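Local coordinates for nonstructural protein 2 (PDB 2GU0) that probably binds single-stranded RNA, hydrolyses nucleoside triphosphates and RNA 5'-triphosphates, and builds viral factories with NSP5 as a homooctamer during rotavirus genome replication, at residues N198-F210 with P291-E303. Residues are numbered along the deposited sequence; the frame is centred on the assembly and turned at random.
Sequences NQTAFAAYIRYNF and PSKTVRTATNKIE
Ala204 of helix 198-209 fits as a knob into the hole formed by Val295, Ala298, Thr299 and Ile302 of helix 293-303. The small side chain lets the helix axes approach to 8.3 Å, at an angle of 61°. Ala204 CB lies 3.5 Å from Ala298 CB.

Apolar packing continues on both sides of this knob. Toward the end of helix 198-209, Ile302 CG2 lies 3.7 Å from Tyr208 CD2, while Glu303 CG meets Tyr208 CE1. Toward its start, the methyls of Thr200 and Thr294 touch loosely.

Arg207 covers the edge of the contact, and its close contacts are with carbon. Bends at chi2 and chi3 (99°) carry its chain past Val295, with CD 3.5 Å from Val295 CG1. Pro291 CG then sits over one face of the guanidinium, and Arg296 CG lies 3.6 Å from Arg207 NH1.

Thr299 turns its hydroxyl back to its own helix (chi1 69°), where OG1 donates a hydrogen bond to Arg296 O at 2.8 Å.

The contact pairs two helices within the C-terminal, HIT-related part of the chain, the second being its last helix. Tyr208 O accepts a hydrogen bond from ND2 of Asn211 in a second subunit, so the pair borders an interface of the octamer. On helix 198-209, Phe202 and Ile206 pack on strand 164-170.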
ATOM      1  N   ASN A 198      49.040  23.827   9.312  1.00 48.94           N
ATOM      2  CA  ASN A 198      47.755  23.150   9.154  1.00 46.46           C
ATOM      3  C   ASN A 198      46.872  23.345  10.380  1.00 45.23           C
ATOM      4  O   ASN A 198      45.660  23.565  10.268  1.00 44.66           O
ATOM      5  CB  ASN A 198      47.985  21.673   8.897  1.00 44.88           C
ATOM      6  CG  ASN A 198      48.782  21.434   7.634  1.00 45.59           C
ATOM      7  OD1 ASN A 198      48.288  20.832   6.679  1.00 45.93           O
ATOM      8  ND2 ASN A 198      50.020  21.914   7.616  1.00 43.86           N
ATOM      9  N   GLN A 199      47.478  23.265  11.555  1.00 43.05           N
ATOM     10  CA  GLN A 199      46.730  23.478  12.775  1.00 41.56           C
ATOM     11  C   GLN A 199      45.970  24.797  12.650  1.00 41.22           C
ATOM     12  O   GLN A 199      44.758  24.855  12.848  1.00 40.37           O
ATOM     13  CB  GLN A 199      47.675  23.556  13.965  1.00 39.90           C
ATOM     14  CG  GLN A 199      48.333  22.261  14.316  1.00 39.76           C
ATOM     15  CD  GLN A 199      48.660  22.191  15.793  1.00 42.07           C
ATOM     16  OE1 GLN A 199      47.886  22.670  16.636  1.00 40.69           O
ATOM     17  NE2 GLN A 199      49.795  21.577  16.124  1.00 42.32           N
ATOM     18  N   THR A 200      46.705  25.853  12.307  1.00 40.95           N
ATOM     19  CA  THR A 200      46.137  27.188  12.160  1.00 39.16           C
ATOM     20  C   THR A 200      45.123  27.290  11.025  1.00 36.80           C
ATOM     21  O   THR A 200      44.098  27.954  11.159  1.00 35.40           O
ATOM     22  CB  THR A 200      47.246  28.237  11.945  1.00 39.38           C
ATOM     23  OG1 THR A 200      48.053  28.319  13.124  1.00 38.57           O
ATOM     24  CG2 THR A 200      46.636  29.610  11.664  1.00 41.17           C
ATOM     25  N   ALA A 201      45.399  26.639   9.905  1.00 33.46           N
ATOM     26  CA  ALA A 201      44.454  26.693   8.807  1.00 31.75           C
ATOM     27  C   ALA A 201      43.114  26.126   9.293  1.00 31.78           C
ATOM     28  O   ALA A 201      42.055  26.726   9.110  1.00 30.14           O
ATOM     29  CB  ALA A 201      44.979  25.896   7.632  1.00 28.09           C
ATOM     30  N   PHE A 202      43.182  24.964   9.930  1.00 32.07           N
ATOM     31  CA  PHE A 202      42.004  24.290  10.450  1.00 31.38           C
ATOM     32  C   PHE A 202      41.289  25.187  11.479  1.00 32.76           C
ATOM     33  O   PHE A 202      40.057  25.308  11.474  1.00 31.75           O
ATOM     34  CB  PHE A 202      42.445  22.960  11.077  1.00 29.54           C
ATOM     35  CG  PHE A 202      41.323  22.132  11.618  1.00 28.19           C
ATOM     36  CD1 PHE A 202      40.389  21.555  10.762  1.00 29.42           C
ATOM     37  CD2 PHE A 202      41.185  21.944  12.989  1.00 27.16           C
ATOM     38  CE1 PHE A 202      39.332  20.800  11.265  1.00 28.62           C
ATOM     39  CE2 PHE A 202      40.141  21.199  13.499  1.00 28.40           C
ATOM     40  CZ  PHE A 202      39.209  20.624  12.638  1.00 28.70           C
ATOM     41  N   ALA A 203      42.078  25.815  12.351  1.00 33.73           N
ATOM     42  CA  ALA A 203      41.566  26.707  13.392  1.00 34.37           C
ATOM     43  C   ALA A 203      40.719  27.796  12.756  1.00 35.39           C
ATOM     44  O   ALA A 203      39.640  28.134  13.248  1.00 36.77           O
ATOM     45  CB  ALA A 203      42.730  27.335  14.153  1.00 34.64           C
ATOM     46  N   ALA A 204      41.228  28.342  11.657  1.00 34.70           N
ATOM     47  CA  ALA A 204      40.536  29.380  10.918  1.00 34.02           C
ATOM     48  C   ALA A 204      39.351  28.747  10.213  1.00 34.23           C
ATOM     49  O   ALA A 204      38.283  29.342  10.132  1.00 34.16           O
ATOM     50  CB  ALA A 204      41.471  30.004   9.904  1.00 32.85           C
ATOM     51  N   TYR A 205      39.537  27.530   9.711  1.00 34.73           N
ATOM     52  CA  TYR A 205      38.454  26.848   9.023  1.00 34.76           C
ATOM     53  C   TYR A 205      37.227  26.702   9.906  1.00 34.50           C
ATOM     54  O   TYR A 205      36.123  27.006   9.468  1.00 36.11           O
ATOM     55  CB  TYR A 205      38.862  25.454   8.544  1.00 34.56           C
ATOM     56  CG  TYR A 205      37.723  24.746   7.843  1.00 34.70           C
ATOM     57  CD1 TYR A 205      37.482  24.947   6.492  1.00 34.50           C
ATOM     58  CD2 TYR A 205      36.816  23.959   8.561  1.00 35.86           C
ATOM     59  CE1 TYR A 205      36.357  24.387   5.867  1.00 35.55           C
ATOM     60  CE2 TYR A 205      35.687  23.399   7.951  1.00 33.50           C
ATOM     61  CZ  TYR A 205      35.467  23.620   6.608  1.00 35.01           C
ATOM     62  OH  TYR A 205      34.352  23.100   6.009  1.00 34.42           O
ATOM     63  N   ILE A 206      37.398  26.233  11.137  1.00 33.38           N
ATOM     64  CA  ILE A 206      36.228  26.060  11.990  1.00 34.66           C
ATOM     65  C   ILE A 206      35.688  27.360  12.569  1.00 35.73           C
ATOM     66  O   ILE A 206      34.545  27.411  13.026  1.00 33.91           O
ATOM     67  CB  ILE A 206      36.474  25.058  13.154  1.00 33.64           C
ATOM     68  CG1 ILE A 206      37.663  25.503  14.000  1.00 33.18           C
ATOM     69  CG2 ILE A 206      36.679  23.650  12.601  1.00 33.91           C
ATOM     70  CD1 ILE A 206      37.913  24.602  15.188  1.00 31.23           C
ATOM     71  N   ARG A 207      36.491  28.417  12.556  1.00 37.69           N
ATOM     72  CA  ARG A 207      35.996  29.679  13.085  1.00 38.98           C
ATOM     73  C   ARG A 207      34.924  30.198  12.155  1.00 39.36           C
ATOM     74  O   ARG A 207      33.886  30.680  12.601  1.00 40.12           O
ATOM     75  CB  ARG A 207      37.102  30.713  13.203  1.00 39.94           C
ATOM     76  CG  ARG A 207      37.824  30.712  14.527  1.00 42.58           C
ATOM     77  CD  ARG A 207      38.202  32.134  14.924  1.00 45.98           C
ATOM     78  NE  ARG A 207      37.253  32.700  15.879  1.00 49.72           N
ATOM     79  CZ  ARG A 207      37.066  34.000  16.077  1.00 50.41           C
ATOM     80  NH1 ARG A 207      37.758  34.895  15.381  1.00 50.51           N
ATOM     81  NH2 ARG A 207      36.186  34.405  16.986  1.00 51.96           N
ATOM     82  N   TYR A 208      35.171  30.080  10.856  1.00 38.55           N
ATOM     83  CA  TYR A 208      34.215  30.545   9.865  1.00 39.85           C
ATOM     84  C   TYR A 208      33.061  29.556   9.597  1.00 40.10           C
ATOM     85  O   TYR A 208      31.918  29.973   9.401  1.00 40.77           O
ATOM     86  CB  TYR A 208      34.950  30.880   8.561  1.00 39.43           C
ATOM     87  CG  TYR A 208      34.042  31.360   7.460  1.00 40.29           C
ATOM     88  CD1 TYR A 208      33.515  32.649   7.473  1.00 40.96           C
ATOM     89  CD2 TYR A 208      33.671  30.507   6.427  1.00 40.89           C
ATOM     90  CE1 TYR A 208      32.634  33.076   6.478  1.00 42.59           C
ATOM     91  CE2 TYR A 208      32.796  30.921   5.433  1.00 42.32           C
ATOM     92  CZ  TYR A 208      32.277  32.202   5.461  1.00 43.24           C
ATOM     93  OH  TYR A 208      31.395  32.592   4.478  1.00 45.20           O
ATOM     94  N   ASN A 209      33.351  28.255   9.616  1.00 40.13           N
ATOM     95  CA  ASN A 209      32.326  27.229   9.359  1.00 39.78           C
ATOM     96  C   ASN A 209      31.505  26.751  10.563  1.00 39.58           C
ATOM     97  O   ASN A 209      30.448  26.148  10.389  1.00 40.09           O
ATOM     98  CB  ASN A 209      32.965  26.018   8.687  1.00 36.53           C
ATOM     99  CG  ASN A 209      33.309  26.282   7.251  1.00 36.68           C
ATOM    100  OD1 ASN A 209      32.435  26.228   6.378  1.00 36.13           O
ATOM    101  ND2 ASN A 209      34.580  26.598   6.986  1.00 33.29           N
ATOM    102  N   PHE A 210      32.002  26.998  11.771  1.00 38.23           N
ATOM    103  CA  PHE A 210      31.317  26.601  12.996  1.00 36.69           C
ATOM    104  C   PHE A 210      31.530  27.715  14.008  1.00 37.85           C
ATOM    105  O   PHE A 210      32.038  27.472  15.100  1.00 36.43           O
ATOM    106  CB  PHE A 210      31.916  25.311  13.565  1.00 34.41           C
ATOM    107  CG  PHE A 210      31.870  24.141  12.624  1.00 32.83           C
ATOM    108  CD1 PHE A 210      32.742  24.064  11.542  1.00 30.38           C
ATOM    109  CD2 PHE A 210      30.943  23.119  12.812  1.00 31.96           C
ATOM    110  CE1 PHE A 210      32.694  22.992  10.659  1.00 27.90           C
ATOM    111  CE2 PHE A 210      30.886  22.042  11.932  1.00 32.13           C
ATOM    112  CZ  PHE A 210      31.767  21.980  10.851  1.00 29.35           C
ATOM    113  N   PRO A 291      40.617  34.797  20.978  1.00 62.16           N
ATOM    114  CA  PRO A 291      41.421  33.888  20.158  1.00 61.31           C
ATOM    115  C   PRO A 291      42.632  34.669  19.693  1.00 60.70           C
ATOM    116  O   PRO A 291      42.686  35.880  19.868  1.00 60.54           O
ATOM    117  CB  PRO A 291      40.495  33.554  18.992  1.00 61.00           C
ATOM    118  CG  PRO A 291      39.124  33.808  19.540  1.00 61.60           C
ATOM    119  CD  PRO A 291      39.323  35.064  20.332  1.00 61.77           C
ATOM    120  N   SER A 292      43.606  33.997  19.102  1.00 60.73           N
ATOM    121  CA  SER A 292      44.771  34.717  18.620  1.00 60.59           C
ATOM    122  C   SER A 292      44.303  35.621  17.481  1.00 61.68           C
ATOM    123  O   SER A 292      43.190  35.472  16.975  1.00 61.90           O
ATOM    124  CB  SER A 292      45.817  33.742  18.097  1.00 59.49           C
ATOM    125  OG  SER A 292      45.334  33.070  16.953  1.00 59.47           O
ATOM    126  N   LYS A 293      45.146  36.567  17.085  1.00 62.25           N
ATOM    127  CA  LYS A 293      44.795  37.450  15.987  1.00 62.15           C
ATOM    128  C   LYS A 293      45.234  36.780  14.695  1.00 61.08           C
ATOM    129  O   LYS A 293      44.692  37.066  13.628  1.00 60.80           O
ATOM    130  CB  LYS A 293      45.459  38.820  16.148  1.00 64.32           C
ATOM    131  CG  LYS A 293      44.921  39.606  17.339  1.00 67.66           C
ATOM    132  CD  LYS A 293      45.515  41.004  17.439  1.00 69.63           C
ATOM    133  CE  LYS A 293      45.020  41.710  18.695  1.00 70.64           C
ATOM    134  NZ  LYS A 293      45.513  43.108  18.782  1.00 72.67           N
ATOM    135  N   THR A 294      46.208  35.878  14.796  1.00 59.64           N
ATOM    136  CA  THR A 294      46.684  35.145  13.625  1.00 58.90           C
ATOM    137  C   THR A 294      45.510  34.344  13.106  1.00 56.88           C
ATOM    138  O   THR A 294      45.385  34.100  11.909  1.00 56.54           O
ATOM    139  CB  THR A 294      47.801  34.156  13.974  1.00 59.69           C
ATOM    140  OG1 THR A 294      48.928  34.873  14.485  1.00 61.79           O
ATOM    141  CG2 THR A 294      48.215  33.369  12.741  1.00 59.42           C
ATOM    142  N   VAL A 295      44.652  33.937  14.032  1.00 55.00           N
ATOM    143  CA  VAL A 295      43.467  33.171  13.696  1.00 54.31           C
ATOM    144  C   VAL A 295      42.339  34.066  13.172  1.00 53.59           C
ATOM    145  O   VAL A 295      41.680  33.721  12.187  1.00 52.38           O
ATOM    146  CB  VAL A 295      42.994  32.358  14.916  1.00 53.63           C
ATOM    147  CG1 VAL A 295      41.632  31.742  14.653  1.00 51.40           C
ATOM    148  CG2 VAL A 295      44.011  31.271  15.205  1.00 53.05           C
ATOM    149  N   ARG A 296      42.117  35.208  13.819  1.00 52.50           N
ATOM    150  CA  ARG A 296      41.077  36.125  13.362  1.00 52.53           C
ATOM    151  C   ARG A 296      41.392  36.540  11.929  1.00 52.21           C
ATOM    152  O   ARG A 296      40.540  36.448  11.039  1.00 51.16           O
ATOM    153  CB  ARG A 296      41.027  37.374  14.232  1.00 53.72           C
ATOM    154  CG  ARG A 296      40.493  37.176  15.624  1.00 55.99           C
ATOM    155  CD  ARG A 296      40.736  38.440  16.412  1.00 60.19           C
ATOM    156  NE  ARG A 296      40.232  38.362  17.777  1.00 66.51           N
ATOM    157  CZ  ARG A 296      40.502  39.263  18.718  1.00 68.86           C
ATOM    158  NH1 ARG A 296      41.276  40.305  18.433  1.00 69.91           N
ATOM    159  NH2 ARG A 296      39.990  39.130  19.939  1.00 69.49           N
ATOM    160  N   THR A 297      42.623  37.001  11.720  1.00 51.84           N
ATOM    161  CA  THR A 297      43.087  37.433  10.401  1.00 50.95           C
ATOM    162  C   THR A 297      42.891  36.303   9.402  1.00 50.25           C
ATOM    163  O   THR A 297      42.468  36.524   8.267  1.00 49.30           O
ATOM    164  CB  THR A 297      44.601  37.824  10.428  1.00 51.23           C
ATOM    165  OG1 THR A 297      44.768  39.070  11.118  1.00 49.77           O
ATOM    166  CG2 THR A 297      45.165  37.948   9.013  1.00 49.27           C
ATOM    167  N   ALA A 298      43.204  35.090   9.842  1.00 49.93           N
ATOM    168  CA  ALA A 298      43.069  33.924   8.994  1.00 49.86           C
ATOM    169  C   ALA A 298      41.601  33.654   8.665  1.00 49.92           C
ATOM    170  O   ALA A 298      41.289  33.236   7.548  1.00 51.12           O
ATOM    171  CB  ALA A 298      43.700  32.713   9.668  1.00 48.26           C
ATOM    172  N   THR A 299      40.698  33.899   9.613  1.00 48.27           N
ATOM    173  CA  THR A 299      39.285  33.658   9.347  1.00 48.31           C
ATOM    174  C   THR A 299      38.648  34.755   8.481  1.00 48.05           C
ATOM    175  O   THR A 299      37.778  34.469   7.661  1.00 48.83           O
ATOM    176  CB  THR A 299      38.477  33.476  10.656  1.00 47.43           C
ATOM    177  OG1 THR A 299      38.402  34.714  11.360  1.00 50.74           O
ATOM    178  CG2 THR A 299      39.145  32.465  11.540  1.00 46.08           C
ATOM    179  N   ASN A 300      39.074  36.004   8.650  1.00 46.95           N
ATOM    180  CA  ASN A 300      38.532  37.086   7.823  1.00 45.77           C
ATOM    181  C   ASN A 300      38.972  36.827   6.382  1.00 45.21           C
ATOM    182  O   ASN A 300      38.240  37.092   5.431  1.00 46.63           O
ATOM    183  CB  ASN A 300      39.068  38.455   8.267  1.00 45.20           C
ATOM    184  CG  ASN A 300      38.684  38.808   9.691  1.00 45.02           C
ATOM    185  OD1 ASN A 300      37.534  38.643  10.094  1.00 43.48           O
ATOM    186  ND2 ASN A 300      39.648  39.312  10.459  1.00 45.92           N
ATOM    187  N   LYS A 301      40.186  36.309   6.238  1.00 43.79           N
ATOM    188  CA  LYS A 301      40.761  35.984   4.938  1.00 41.57           C
ATOM    189  C   LYS A 301      39.909  34.922   4.223  1.00 39.63           C
ATOM    190  O   LYS A 301      39.769  34.957   2.991  1.00 37.68           O
ATOM    191  CB  LYS A 301      42.206  35.490   5.135  1.00 41.63           C
ATOM    192  CG  LYS A 301      42.932  35.004   3.889  1.00 42.16           C
ATOM    193  CD  LYS A 301      43.204  36.115   2.887  1.00 44.22           C
ATOM    194  CE  LYS A 301      43.976  35.567   1.676  1.00 44.91           C
ATOM    195  NZ  LYS A 301      44.319  36.614   0.672  1.00 45.25           N
ATOM    196  N   ILE A 302      39.345  33.987   4.990  1.00 36.49           N
ATOM    197  CA  ILE A 302      38.511  32.951   4.400  1.00 35.05           C
ATOM    198  C   ILE A 302      37.283  33.615   3.824  1.00 35.68           C
ATOM    199  O   ILE A 302      36.907  33.361   2.686  1.00 36.95           O
ATOM    200  CB  ILE A 302      38.040  31.907   5.425  1.00 34.13           C
ATOM    201  CG1 ILE A 302      39.216  31.044   5.870  1.00 31.61           C
ATOM    202  CG2 ILE A 302      36.945  31.023   4.812  1.00 31.52           C
ATOM    203  CD1 ILE A 302      38.826  29.956   6.832  1.00 31.23           C
ATOM    204  N   GLU A 303      36.656  34.470   4.623  1.00 36.40           N
ATOM    205  CA  GLU A 303      35.468  35.177   4.182  1.00 35.73           C
ATOM    206  C   GLU A 303      35.772  35.963   2.929  1.00 34.79           C
ATOM    207  O   GLU A 303      35.035  35.891   1.950  1.00 35.40           O
ATOM    208  CB  GLU A 303      34.975  36.138   5.252  1.00 35.63           C
ATOM    209  CG  GLU A 303      33.605  36.663   4.918  1.00 38.78           C
ATOM    210  CD  GLU A 303      33.120  37.695   5.893  1.00 40.81           C
ATOM    211  OE1 GLU A 303      33.189  37.436   7.113  1.00 40.31           O
ATOM    212  OE2 GLU A 303      32.659  38.767   5.432  1.00 44.58           O
TER